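Local atomic coordinates of proteasome accessory factor B/C (PafBC) (PDB entry 6SJ9), a protein that probably acts as a WYL domain-containing transcriptional regulator of the bacterial DNA damage response, with winged helix-turn-helix domains for binding DNA. Residues Tyr509-Gln513 against Arg514-Thr518. Sequence-based numbering, arbitrary orientation.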
loop_
_atom_site.group_PDB
_atom_site.type_symbol
_atom_site.label_atom_id
_atom_site.label_comp_id
_atom_site.label_asym_id
_atom_site.label_seq_id
_atom_site.Cartn_x
_atom_site.Cartn_y
_atom_site.Cartn_z
ATOM N N TYR A 509 24.950 -14.966 -7.690
ATOM C CA TYR A 509 24.227 -13.957 -6.930
ATOM C C TYR A 509 24.608 -14.140 -5.468
ATOM O O TYR A 509 24.447 -15.232 -4.945
ATOM C CB TYR A 509 22.729 -14.139 -7.136
ATOM C CG TYR A 509 21.870 -13.002 -6.646
ATOM C CD1 TYR A 509 21.993 -11.738 -7.196
ATOM C CD2 TYR A 509 20.885 -13.208 -5.675
ATOM C CE1 TYR A 509 21.195 -10.661 -6.789
ATOM C CE2 TYR A 509 20.085 -12.111 -5.229
ATOM C CZ TYR A 509 20.253 -10.847 -5.802
ATOM O OH TYR A 509 19.452 -9.763 -5.443
ATOM N N PHE A 510 25.117 -13.076 -4.823
ATOM C CA PHE A 510 25.441 -13.121 -3.396
ATOM C C PHE A 510 24.198 -13.380 -2.545
ATOM O O PHE A 510 23.121 -12.863 -2.808
ATOM C CB PHE A 510 26.063 -11.803 -2.919
ATOM C CG PHE A 510 27.495 -11.628 -3.300
ATOM C CD1 PHE A 510 28.455 -12.469 -2.828
ATOM C CD2 PHE A 510 27.869 -10.551 -4.107
ATOM C CE1 PHE A 510 29.755 -12.307 -3.186
ATOM C CE2 PHE A 510 29.152 -10.357 -4.445
ATOM C CZ PHE A 510 30.109 -11.245 -3.988
ATOM N N SER A 511 24.360 -14.177 -1.509
ATOM C CA SER A 511 23.344 -14.272 -0.478
ATOM C C SER A 511 23.274 -12.957 0.313
ATOM O O SER A 511 24.106 -12.058 0.160
ATOM C CB SER A 511 23.670 -15.412 0.463
ATOM O OG SER A 511 24.877 -15.026 1.105
ATOM N N LEU A 512 22.276 -12.857 1.192
ATOM C CA LEU A 512 22.104 -11.612 1.942
ATOM C C LEU A 512 23.378 -11.217 2.689
ATOM O O LEU A 512 23.848 -10.084 2.566
ATOM C CB LEU A 512 20.927 -11.740 2.913
ATOM C CG LEU A 512 20.539 -10.475 3.689
ATOM C CD1 LEU A 512 20.474 -9.236 2.772
ATOM C CD2 LEU A 512 19.185 -10.695 4.353
ATOM N N GLN A 513 24.011 -12.174 3.378
ATOM C CA GLN A 513 25.256 -11.930 4.108
ATOM C C GLN A 513 26.497 -11.783 3.228
ATOM O O GLN A 513 27.569 -11.435 3.766
ATOM C CB GLN A 513 25.492 -13.062 5.118
ATOM C CG GLN A 513 24.444 -13.076 6.208
ATOM C CD GLN A 513 24.395 -11.771 7.001
ATOM O OE1 GLN A 513 25.433 -11.176 7.312
ATOM N NE2 GLN A 513 23.180 -11.294 7.283
ATOM N N ARG A 514 26.410 -12.139 1.942
ATOM C CA ARG A 514 27.484 -12.103 0.947
ATOM C C ARG A 514 28.612 -13.097 1.214
ATOM O O ARG A 514 29.690 -13.001 0.610
ATOM C CB ARG A 514 28.058 -10.690 0.831
ATOM C CG ARG A 514 26.954 -9.672 0.581
ATOM C CD ARG A 514 27.518 -8.273 0.545
ATOM N NE ARG A 514 28.357 -8.100 -0.634
ATOM C CZ ARG A 514 27.907 -7.695 -1.819
ATOM N NH1 ARG A 514 26.616 -7.416 -1.982
ATOM N NH2 ARG A 514 28.759 -7.556 -2.829
ATOM N N ASP A 515 28.405 -14.044 2.110
ATOM C CA ASP A 515 29.357 -15.098 2.396
ATOM C C ASP A 515 29.252 -16.249 1.404
ATOM O O ASP A 515 30.135 -17.116 1.387
ATOM C CB ASP A 515 29.143 -15.600 3.821
ATOM C CG ASP A 515 27.702 -16.014 4.078
ATOM O OD1 ASP A 515 27.416 -16.491 5.192
ATOM O OD2 ASP A 515 26.857 -15.889 3.160
ATOM N N GLU A 516 28.168 -16.299 0.619
ATOM C CA GLU A 516 27.911 -17.365 -0.342
ATOM C C GLU A 516 27.338 -16.789 -1.627
ATOM O O GLU A 516 26.884 -15.636 -1.679
ATOM C CB GLU A 516 26.840 -18.309 0.209
ATOM C CG GLU A 516 27.017 -18.762 1.653
ATOM C CD GLU A 516 25.854 -19.645 2.113
ATOM O OE1 GLU A 516 26.091 -20.658 2.816
ATOM O OE2 GLU A 516 24.698 -19.344 1.719
ATOM N N VAL A 517 27.252 -17.637 -2.643
ATOM C CA VAL A 517 26.594 -17.264 -3.886
ATOM C C VAL A 517 25.738 -18.435 -4.313
ATOM O O VAL A 517 26.036 -19.590 -3.985
ATOM C CB VAL A 517 27.577 -16.914 -5.028
ATOM C CG1 VAL A 517 28.439 -15.673 -4.685
ATOM C CG2 VAL A 517 28.470 -18.141 -5.309
ATOM N N THR A 518 24.634 -18.117 -4.958
ATOM C CA THR A 518 23.876 -19.081 -5.732
ATOM C C THR A 518 24.289 -18.867 -7.190
ATOM O O THR A 518 24.617 -17.740 -7.610
ATOM C CB THR A 518 22.350 -18.908 -5.565
ATOM O OG1 THR A 518 21.988 -17.554 -5.851
ATOM C CG2 THR A 518 21.897 -19.240 -4.134
HETATM O O HOH W 1 21.904 -15.931 -3.411
#
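Phe-510 and Arg-514 form an off-centre cation-pi pair. The guanidinium lies over one face of the ring, near its rim, with CZ of Arg-514 4.2 Å from the centroid of the Phe-510 ring. The two planes are 39° apart. The arginine chain turns at chi3 (68°), which brings NH2 of Arg-514 to 3.3 Å from CE2 of Phe-510. NH1 of Arg-514 is hydrogen-bonded to the backbone O of Asp-552. CG1 of Val-517 touches CD1 of Phe-510 at 3.7 Å, on the same face of the sheet. With an alanine here instead of Phe-510, the Arg-514 guanidinium would probably lose its aromatic partner and Val-517 its apolar contact. The ten residues form the end of the beta hairpin of strands 503-510 and 517-530 in a WYL domain with an Sm-like fold. Tyr-509 and Thr-518 are a hydrogen-bonded antiparallel pair, with N of Tyr-509 2.8 Å from O of Thr-518. N of Ser-511 bonds O of Glu-516. Ser-511 to Arg-514 is a type I turn, closed by N of Arg-514 on O of Ser-511 (2.9 Å). A water links O of Tyr-509 to OG1 of Thr-518, also hydrogen-bonded to NH1 of Arg-520. OG of Ser-511 donates to OD2 of Asp-515 at 3.0 Å.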